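Local coordinates for adapter protein MecA 2 (Bacillus subtilis, PDB 3JTN) that targets unfolded and aggregated proteins, and the competence factor ComK, to the ClpC protease, its C-terminal domain being the part that interacts with ClpC, at residues 25-39 against 69-83. Sequence-based numbering, arbitrary orientation.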
ATOM      1  N   ILE A  25      -7.167  -2.080  -8.507  1.00 32.00           N
ATOM      2  CA  ILE A  25      -5.775  -2.249  -8.066  1.00 31.23           C
ATOM      3  C   ILE A  25      -5.698  -3.373  -7.039  1.00 32.52           C
ATOM      4  O   ILE A  25      -5.938  -3.159  -5.848  1.00 35.20           O
ATOM      5  CB  ILE A  25      -5.204  -0.971  -7.419  1.00 29.82           C
ATOM      6  CG1 ILE A  25      -5.199   0.197  -8.401  1.00 31.99           C
ATOM      7  CG2 ILE A  25      -3.816  -1.211  -6.874  1.00 28.18           C
ATOM      8  CD1 ILE A  25      -5.041  -0.218  -9.803  1.00 39.54           C
ATOM      9  N   THR A  26      -5.360  -4.571  -7.499  1.00 33.43           N
ATOM     10  CA  THR A  26      -5.454  -5.762  -6.662  1.00 36.62           C
ATOM     11  C   THR A  26      -4.089  -6.197  -6.110  1.00 34.13           C
ATOM     12  O   THR A  26      -3.966  -7.219  -5.444  1.00 31.14           O
ATOM     13  CB  THR A  26      -6.156  -6.906  -7.443  1.00 61.33           C
ATOM     14  OG1 THR A  26      -7.531  -6.559  -7.662  1.00 62.22           O
ATOM     15  CG2 THR A  26      -6.104  -8.200  -6.685  1.00 62.25           C
ATOM     16  N   GLY A  27      -3.064  -5.393  -6.363  1.00 35.78           N
ATOM     17  CA  GLY A  27      -1.722  -5.757  -5.953  1.00 33.80           C
ATOM     18  C   GLY A  27      -1.282  -5.063  -4.684  1.00 35.87           C
ATOM     19  O   GLY A  27      -1.942  -5.139  -3.658  1.00 38.11           O
ATOM     20  N   GLY A  28      -0.151  -4.375  -4.748  1.00 34.88           N
ATOM     21  CA  GLY A  28       0.388  -3.723  -3.576  1.00 32.97           C
ATOM     22  C   GLY A  28       1.374  -4.579  -2.808  1.00 32.45           C
ATOM     23  O   GLY A  28       1.230  -5.793  -2.686  1.00 33.06           O
ATOM     24  N   THR A  29       2.389  -3.932  -2.270  1.00 32.90           N
ATOM     25  CA  THR A  29       3.325  -4.615  -1.409  1.00 31.14           C
ATOM     26  C   THR A  29       3.352  -3.931  -0.065  1.00 32.00           C
ATOM     27  O   THR A  29       3.682  -2.750   0.037  1.00 33.05           O
ATOM     28  CB  THR A  29       4.718  -4.620  -2.006  1.00 34.45           C
ATOM     29  OG1 THR A  29       4.749  -5.564  -3.082  1.00 38.20           O
ATOM     30  CG2 THR A  29       5.733  -5.026  -0.950  1.00 32.85           C
ATOM     31  N   VAL A  30       2.987  -4.674   0.966  1.00 33.43           N
ATOM     32  CA  VAL A  30       2.984  -4.136   2.317  1.00 33.47           C
ATOM     33  C   VAL A  30       4.285  -4.459   3.021  1.00 31.76           C
ATOM     34  O   VAL A  30       4.687  -5.618   3.080  1.00 31.94           O
ATOM     35  CB  VAL A  30       1.824  -4.708   3.151  1.00 28.11           C
ATOM     36  CG1 VAL A  30       1.937  -4.252   4.605  1.00 27.47           C
ATOM     37  CG2 VAL A  30       0.486  -4.302   2.545  1.00 22.91           C
ATOM     38  N   TYR A  31       4.932  -3.425   3.553  1.00 29.04           N
ATOM     39  CA  TYR A  31       6.115  -3.596   4.381  1.00 31.82           C
ATOM     40  C   TYR A  31       5.824  -3.173   5.809  1.00 33.38           C
ATOM     41  O   TYR A  31       4.982  -2.318   6.038  1.00 30.60           O
ATOM     42  CB  TYR A  31       7.263  -2.734   3.862  1.00 37.39           C
ATOM     43  CG  TYR A  31       7.752  -3.105   2.490  1.00 42.37           C
ATOM     44  CD1 TYR A  31       8.654  -4.146   2.310  1.00 47.34           C
ATOM     45  CD2 TYR A  31       7.323  -2.406   1.372  1.00 47.47           C
ATOM     46  CE1 TYR A  31       9.115  -4.487   1.041  1.00 52.20           C
ATOM     47  CE2 TYR A  31       7.777  -2.735   0.103  1.00 51.04           C
ATOM     48  CZ  TYR A  31       8.671  -3.778  -0.057  1.00 54.93           C
ATOM     49  OH  TYR A  31       9.120  -4.104  -1.323  1.00 61.59           O
ATOM     50  N   HIS A  32       6.530  -3.771   6.766  1.00 36.51           N
ATOM     51  CA  HIS A  32       6.521  -3.267   8.132  1.00 37.58           C
ATOM     52  C   HIS A  32       7.919  -2.792   8.454  1.00 39.76           C
ATOM     53  O   HIS A  32       8.878  -3.548   8.359  1.00 40.68           O
ATOM     54  CB  HIS A  32       6.080  -4.330   9.141  1.00 37.18           C
ATOM     55  CG  HIS A  32       6.044  -3.830  10.552  1.00 44.06           C
ATOM     56  ND1 HIS A  32       5.026  -3.034  11.033  1.00 46.82           N
ATOM     57  CD2 HIS A  32       6.905  -4.000  11.581  1.00 48.86           C
ATOM     58  CE1 HIS A  32       5.258  -2.742  12.301  1.00 49.01           C
ATOM     59  NE2 HIS A  32       6.392  -3.316  12.658  1.00 50.47           N
ATOM     60  N   TYR A  33       8.036  -1.532   8.830  1.00 41.34           N
ATOM     61  CA  TYR A  33       9.335  -0.958   9.098  1.00 47.36           C
ATOM     62  C   TYR A  33       9.201   0.100  10.180  1.00 51.15           C
ATOM     63  O   TYR A  33       8.307   0.941  10.122  1.00 50.65           O
ATOM     64  CB  TYR A  33       9.925  -0.369   7.809  1.00 47.88           C
ATOM     65  CG  TYR A  33      11.204   0.402   8.019  1.00 53.31           C
ATOM     66  CD1 TYR A  33      12.417  -0.257   8.199  1.00 55.71           C
ATOM     67  CD2 TYR A  33      11.201   1.790   8.047  1.00 56.45           C
ATOM     68  CE1 TYR A  33      13.584   0.446   8.397  1.00 58.10           C
ATOM     69  CE2 TYR A  33      12.370   2.505   8.246  1.00 58.47           C
ATOM     70  CZ  TYR A  33      13.555   1.827   8.420  1.00 60.21           C
ATOM     71  OH  TYR A  33      14.718   2.537   8.616  1.00 63.87           O
ATOM     72  N   ASP A  34      10.076   0.042  11.180  1.00 56.87           N
ATOM     73  CA  ASP A  34      10.080   1.049  12.233  1.00 60.45           C
ATOM     74  C   ASP A  34       8.702   1.174  12.897  1.00 59.30           C
ATOM     75  O   ASP A  34       8.226   2.281  13.156  1.00 58.49           O
ATOM     76  CB  ASP A  34      10.515   2.402  11.657  1.00 63.04           C
ATOM     77  CG  ASP A  34      11.166   3.302  12.691  1.00 66.83           C
ATOM     78  OD1 ASP A  34      12.033   2.814  13.452  1.00 66.43           O
ATOM     79  OD2 ASP A  34      10.817   4.505  12.728  1.00 69.60           O
ATOM     80  N   GLY A  35       8.060   0.042  13.166  1.00 58.13           N
ATOM     81  CA  GLY A  35       6.767   0.051  13.831  1.00 57.30           C
ATOM     82  C   GLY A  35       5.621   0.641  13.022  1.00 53.21           C
ATOM     83  O   GLY A  35       4.567   0.979  13.568  1.00 51.63           O
ATOM     84  N   GLN A  36       5.818   0.776  11.715  1.00 49.95           N
ATOM     85  CA  GLN A  36       4.729   1.209  10.849  1.00 45.84           C
ATOM     86  C   GLN A  36       4.599   0.319   9.635  1.00 40.26           C
ATOM     87  O   GLN A  36       5.550  -0.338   9.229  1.00 42.93           O
ATOM     88  CB  GLN A  36       4.896   2.670  10.415  1.00 49.11           C
ATOM     89  CG  GLN A  36       4.193   3.660  11.324  1.00 54.04           C
ATOM     90  CD  GLN A  36       3.989   5.009  10.667  1.00 59.99           C
ATOM     91  OE1 GLN A  36       4.270   5.183   9.482  1.00 59.64           O
ATOM     92  NE2 GLN A  36       3.481   5.971  11.433  1.00 63.74           N
ATOM     93  N   TYR A  37       3.405   0.311   9.066  1.00 35.30           N
ATOM     94  CA  TYR A  37       3.131  -0.401   7.832  1.00 32.35           C
ATOM     95  C   TYR A  37       3.248   0.532   6.641  1.00 33.02           C
ATOM     96  O   TYR A  37       2.830   1.686   6.689  1.00 36.09           O
ATOM     97  CB  TYR A  37       1.725  -0.998   7.878  1.00 30.71           C
ATOM     98  CG  TYR A  37       1.646  -2.156   8.810  1.00 29.03           C
ATOM     99  CD1 TYR A  37       2.075  -3.415   8.406  1.00 29.60           C
ATOM    100  CD2 TYR A  37       1.204  -1.990  10.111  1.00 31.59           C
ATOM    101  CE1 TYR A  37       2.034  -4.475   9.245  1.00 29.04           C
ATOM    102  CE2 TYR A  37       1.159  -3.053  10.978  1.00 28.62           C
ATOM    103  CZ  TYR A  37       1.575  -4.292  10.535  1.00 31.54           C
ATOM    104  OH  TYR A  37       1.534  -5.359  11.370  1.00 31.26           O
ATOM    105  N   PHE A  38       3.800   0.020   5.557  1.00 33.37           N
ATOM    106  CA  PHE A  38       3.916   0.799   4.344  1.00 33.83           C
ATOM    107  C   PHE A  38       3.330   0.004   3.210  1.00 31.29           C
ATOM    108  O   PHE A  38       3.455  -1.220   3.161  1.00 34.67           O
ATOM    109  CB  PHE A  38       5.388   1.124   4.048  1.00 31.84           C
ATOM    110  CG  PHE A  38       6.052   1.922   5.128  1.00 32.79           C
ATOM    111  CD1 PHE A  38       6.250   3.285   4.980  1.00 32.27           C
ATOM    112  CD2 PHE A  38       6.470   1.314   6.294  1.00 33.53           C
ATOM    113  CE1 PHE A  38       6.861   4.023   5.971  1.00 33.01           C
ATOM    114  CE2 PHE A  38       7.084   2.046   7.290  1.00 34.21           C
ATOM    115  CZ  PHE A  38       7.276   3.403   7.135  1.00 32.18           C
ATOM    116  N   LEU A  39       2.690   0.703   2.295  1.00 28.17           N
ATOM    117  CA  LEU A  39       2.217   0.070   1.090  1.00 29.49           C
ATOM    118  C   LEU A  39       2.956   0.669  -0.075  1.00 30.70           C
ATOM    119  O   LEU A  39       3.142   1.885  -0.163  1.00 33.76           O
ATOM    120  CB  LEU A  39       0.719   0.269   0.917  1.00 30.34           C
ATOM    121  CG  LEU A  39       0.088  -0.354  -0.325  1.00 30.50           C
ATOM    122  CD1 LEU A  39      -0.113  -1.841  -0.169  1.00 29.11           C
ATOM    123  CD2 LEU A  39      -1.240   0.314  -0.575  1.00 35.54           C
ATOM    124  N   ARG A  69      15.123   1.137   1.233  1.00 47.52           N
ATOM    125  CA  ARG A  69      15.117   1.125   2.688  1.00 52.27           C
ATOM    126  C   ARG A  69      14.122   0.096   3.205  1.00 50.21           C
ATOM    127  O   ARG A  69      14.387  -0.616   4.180  1.00 49.65           O
ATOM    128  CB  ARG A  69      14.751   2.501   3.236  1.00 57.87           C
ATOM    129  CG  ARG A  69      15.058   2.665   4.719  1.00 63.99           C
ATOM    130  CD  ARG A  69      16.561   2.764   4.950  1.00 69.19           C
ATOM    131  NE  ARG A  69      16.895   3.138   6.323  1.00 72.56           N
ATOM    132  CZ  ARG A  69      17.396   2.303   7.230  1.00 73.84           C
ATOM    133  NH1 ARG A  69      17.626   1.035   6.916  1.00 74.09           N
ATOM    134  NH2 ARG A  69      17.672   2.735   8.454  1.00 73.78           N
ATOM    135  N   LEU A  70      12.973   0.024   2.542  1.00 46.15           N
ATOM    136  CA  LEU A  70      11.915  -0.896   2.940  1.00 46.02           C
ATOM    137  C   LEU A  70      12.224  -2.359   2.607  1.00 46.06           C
ATOM    138  O   LEU A  70      11.848  -3.257   3.350  1.00 45.60           O
ATOM    139  CB  LEU A  70      10.572  -0.484   2.316  1.00 43.35           C
ATOM    140  CG  LEU A  70       9.844   0.708   2.957  1.00 40.52           C
ATOM    141  CD1 LEU A  70       8.482   0.958   2.304  1.00 37.46           C
ATOM    142  CD2 LEU A  70       9.678   0.509   4.452  1.00 38.60           C
ATOM    143  N   GLN A  71      12.901  -2.604   1.495  1.00 49.52           N
ATOM    144  CA  GLN A  71      13.128  -3.982   1.074  1.00 56.33           C
ATOM    145  C   GLN A  71      14.372  -4.617   1.695  1.00 57.65           C
ATOM    146  O   GLN A  71      14.428  -5.832   1.880  1.00 58.64           O
ATOM    147  CB  GLN A  71      13.207  -4.067  -0.445  1.00 61.31           C
ATOM    148  CG  GLN A  71      14.555  -3.677  -0.995  1.00 68.05           C
ATOM    149  CD  GLN A  71      14.456  -3.177  -2.412  1.00 70.31           C
ATOM    150  OE1 GLN A  71      15.466  -2.852  -3.040  1.00 74.33           O
ATOM    151  NE2 GLN A  71      13.230  -3.103  -2.928  1.00 67.54           N
ATOM    152  N   GLU A  72      15.372  -3.811   2.016  1.00 58.69           N
ATOM    153  CA  GLU A  72      16.582  -4.368   2.599  1.00 65.42           C
ATOM    154  C   GLU A  72      16.532  -4.309   4.120  1.00 65.38           C
ATOM    155  O   GLU A  72      17.215  -5.071   4.800  1.00 67.52           O
ATOM    156  CB  GLU A  72      17.831  -3.663   2.061  1.00 71.62           C
ATOM    157  CG  GLU A  72      19.136  -4.090   2.742  1.00 79.38           C
ATOM    158  CD  GLU A  72      19.528  -5.535   2.449  1.00 85.33           C
ATOM    159  OE1 GLU A  72      19.811  -6.298   3.406  1.00 87.48           O
ATOM    160  OE2 GLU A  72      19.559  -5.905   1.257  1.00 87.42           O
ATOM    161  N   TYR A  73      15.704  -3.419   4.655  1.00 64.07           N
ATOM    162  CA  TYR A  73      15.670  -3.206   6.099  1.00 66.17           C
ATOM    163  C   TYR A  73      14.277  -3.351   6.738  1.00 65.45           C
ATOM    164  O   TYR A  73      14.156  -3.421   7.959  1.00 63.47           O
ATOM    165  CB  TYR A  73      16.291  -1.850   6.445  1.00 66.40           C
ATOM    166  CG  TYR A  73      17.671  -1.654   5.853  1.00 68.59           C
ATOM    167  CD1 TYR A  73      18.809  -2.024   6.556  1.00 71.75           C
ATOM    168  CD2 TYR A  73      17.838  -1.103   4.587  1.00 67.84           C
ATOM    169  CE1 TYR A  73      20.077  -1.847   6.018  1.00 73.73           C
ATOM    170  CE2 TYR A  73      19.098  -0.922   4.042  1.00 69.16           C
ATOM    171  CZ  TYR A  73      20.213  -1.295   4.762  1.00 72.46           C
ATOM    172  OH  TYR A  73      21.470  -1.120   4.224  1.00 74.23           O
ATOM    173  N   GLY A  74      13.233  -3.401   5.916  1.00 65.21           N
ATOM    174  CA  GLY A  74      11.881  -3.566   6.424  1.00 62.59           C
ATOM    175  C   GLY A  74      11.422  -5.013   6.394  1.00 60.33           C
ATOM    176  O   GLY A  74      12.122  -5.885   5.878  1.00 62.93           O
ATOM    177  N   LYS A  75      10.243  -5.272   6.947  1.00 54.26           N
ATOM    178  CA  LYS A  75       9.670  -6.612   6.927  1.00 54.56           C
ATOM    179  C   LYS A  75       8.634  -6.734   5.808  1.00 49.91           C
ATOM    180  O   LYS A  75       7.706  -5.925   5.707  1.00 47.76           O
ATOM    181  CB  LYS A  75       9.054  -6.958   8.295  1.00 59.50           C
ATOM    182  CG  LYS A  75       8.375  -8.329   8.384  1.00 62.38           C
ATOM    183  CD  LYS A  75       9.335  -9.483   8.074  1.00 64.74           C
ATOM    184  CE  LYS A  75       8.627 -10.842   8.153  1.00 62.47           C
ATOM    185  NZ  LYS A  75       9.274 -11.883   7.305  1.00 61.04           N
ATOM    186  N   LEU A  76       8.808  -7.740   4.959  1.00 46.86           N
ATOM    187  CA  LEU A  76       7.898  -7.963   3.844  1.00 44.38           C
ATOM    188  C   LEU A  76       6.681  -8.735   4.334  1.00 45.28           C
ATOM    189  O   LEU A  76       6.769  -9.904   4.706  1.00 46.82           O
ATOM    190  CB  LEU A  76       8.602  -8.721   2.711  1.00 42.69           C
ATOM    191  CG  LEU A  76       7.810  -9.062   1.447  1.00 40.61           C
ATOM    192  CD1 LEU A  76       7.388  -7.797   0.706  1.00 37.68           C
ATOM    193  CD2 LEU A  76       8.653  -9.961   0.534  1.00 41.10           C
ATOM    194  N   ILE A  77       5.539  -8.071   4.348  1.00 43.68           N
ATOM    195  CA  ILE A  77       4.338  -8.703   4.850  1.00 42.02           C
ATOM    196  C   ILE A  77       3.588  -9.311   3.679  1.00 36.55           C
ATOM    197  O   ILE A  77       3.130 -10.453   3.740  1.00 32.60           O
ATOM    198  CB  ILE A  77       3.437  -7.696   5.589  1.00 36.53           C
ATOM    199  CG1 ILE A  77       4.270  -6.856   6.553  1.00 36.80           C
ATOM    200  CG2 ILE A  77       2.345  -8.425   6.345  1.00 32.84           C
ATOM    201  CD1 ILE A  77       4.945  -7.689   7.612  1.00 41.12           C
ATOM    202  N   MET A  78       3.459  -8.533   2.612  1.00 34.21           N
ATOM    203  CA  MET A  78       2.727  -8.991   1.450  1.00 36.52           C
ATOM    204  C   MET A  78       3.394  -8.465   0.203  1.00 38.89           C
ATOM    205  O   MET A  78       3.511  -7.257   0.017  1.00 37.33           O
ATOM    206  CB  MET A  78       1.278  -8.514   1.510  1.00 33.85           C
ATOM    207  CG  MET A  78       0.567  -8.908   2.780  1.00 32.57           C
ATOM    208  SD  MET A  78      -1.070  -8.165   2.907  1.00 39.62           S
ATOM    209  CE  MET A  78      -0.916  -7.454   4.527  1.00 46.66           C
ATOM    210  N   ASP A  79       3.839  -9.378  -0.652  1.00 42.62           N
ATOM    211  CA  ASP A  79       4.509  -8.985  -1.880  1.00 47.94           C
ATOM    212  C   ASP A  79       3.572  -9.079  -3.070  1.00 48.53           C
ATOM    213  O   ASP A  79       3.210 -10.179  -3.493  1.00 49.07           O
ATOM    214  CB  ASP A  79       5.740  -9.861  -2.134  1.00 55.54           C
ATOM    215  CG  ASP A  79       6.450  -9.509  -3.437  1.00 57.59           C
ATOM    216  OD1 ASP A  79       6.885  -8.342  -3.586  1.00 52.90           O
ATOM    217  OD2 ASP A  79       6.577 -10.400  -4.309  1.00 62.33           O
ATOM    218  N   GLY A  80       3.180  -7.919  -3.596  1.00 45.61           N
ATOM    219  CA  GLY A  80       2.495  -7.835  -4.874  1.00 41.87           C
ATOM    220  C   GLY A  80       1.051  -8.286  -4.872  1.00 41.29           C
ATOM    221  O   GLY A  80       0.369  -8.176  -5.888  1.00 46.43           O
ATOM    222  N   ASN A  81       0.577  -8.800  -3.744  1.00 39.96           N
ATOM    223  CA  ASN A  81      -0.821  -9.213  -3.643  1.00 42.18           C
ATOM    224  C   ASN A  81      -1.480  -8.719  -2.364  1.00 37.32           C
ATOM    225  O   ASN A  81      -2.444  -9.306  -1.886  1.00 36.01           O
ATOM    226  CB  ASN A  81      -0.950 -10.732  -3.751  1.00 48.03           C
ATOM    227  CG  ASN A  81      -0.099 -11.458  -2.733  1.00 54.02           C
ATOM    228  OD1 ASN A  81       0.479 -10.838  -1.835  1.00 54.60           O
ATOM    229  ND2 ASN A  81      -0.017 -12.780  -2.863  1.00 56.08           N
ATOM    230  N   ALA A  82      -0.950  -7.630  -1.816  1.00 36.76           N
ATOM    231  CA  ALA A  82      -1.498  -7.019  -0.604  1.00 33.03           C
ATOM    232  C   ALA A  82      -3.018  -6.878  -0.616  1.00 35.14           C
ATOM    233  O   ALA A  82      -3.707  -7.363   0.292  1.00 37.46           O
ATOM    234  CB  ALA A  82      -0.866  -5.668  -0.380  1.00 27.63           C
ATOM    235  N   VAL A  83      -3.543  -6.193  -1.629  1.00 33.10           N
ATOM    236  CA  VAL A  83      -4.966  -5.877  -1.645  1.00 29.18           C
ATOM    237  C   VAL A  83      -5.799  -7.135  -1.776  1.00 32.31           C
ATOM    238  O   VAL A  83      -6.847  -7.258  -1.154  1.00 34.22           O
ATOM    239  CB  VAL A  83      -5.348  -4.936  -2.785  1.00 29.50           C
ATOM    240  CG1 VAL A  83      -6.856  -4.875  -2.904  1.00 30.32           C
ATOM    241  CG2 VAL A  83      -4.762  -3.546  -2.558  1.00 27.59           C
TER
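L70, from helix 67-73, fits among three aromatic side chains of the hairpin 29-39. L70 CB lies over one face of the Y31 ring, 3.9 Å from the ring centroid, while L70 CD2 sits above the F38 ring toward its rim and also meets Y33 CB at 3.5 Å. The other branch, L70 CD1, touches F38 CB. Near the far end of the Y31 ring, L76 CD1 comes within 3.7 Å of Y31 CE1, its side chain slanting across the tyrosine. The Y33 hydroxyl rests over a face of the R69 guanidinium, the ring and guanidinium planes 64° apart, and Y73 O lies at the edge of the Y33 ring.

The V30 side chain lies on the opposite face of the sheet from Y31. With CG1 anti to the backbone N (chi1 174°), V30 sets CG1 against I77 CB and CG2 3.5 Å from A82 CB; M78 CE packs beside V30 CG2. V30 O accepts from both I77 N (2.9 Å) and M78 N (3.2 Å), the second donor lying on a lone pair. Further along, T29 OG1 accepts from G80 N at 2.9 Å. Two residues facing V30 make this a classic beta bulge, in the antiparallel pairing that adds edge strand 75-78 to the MecA C-terminal domain sheet.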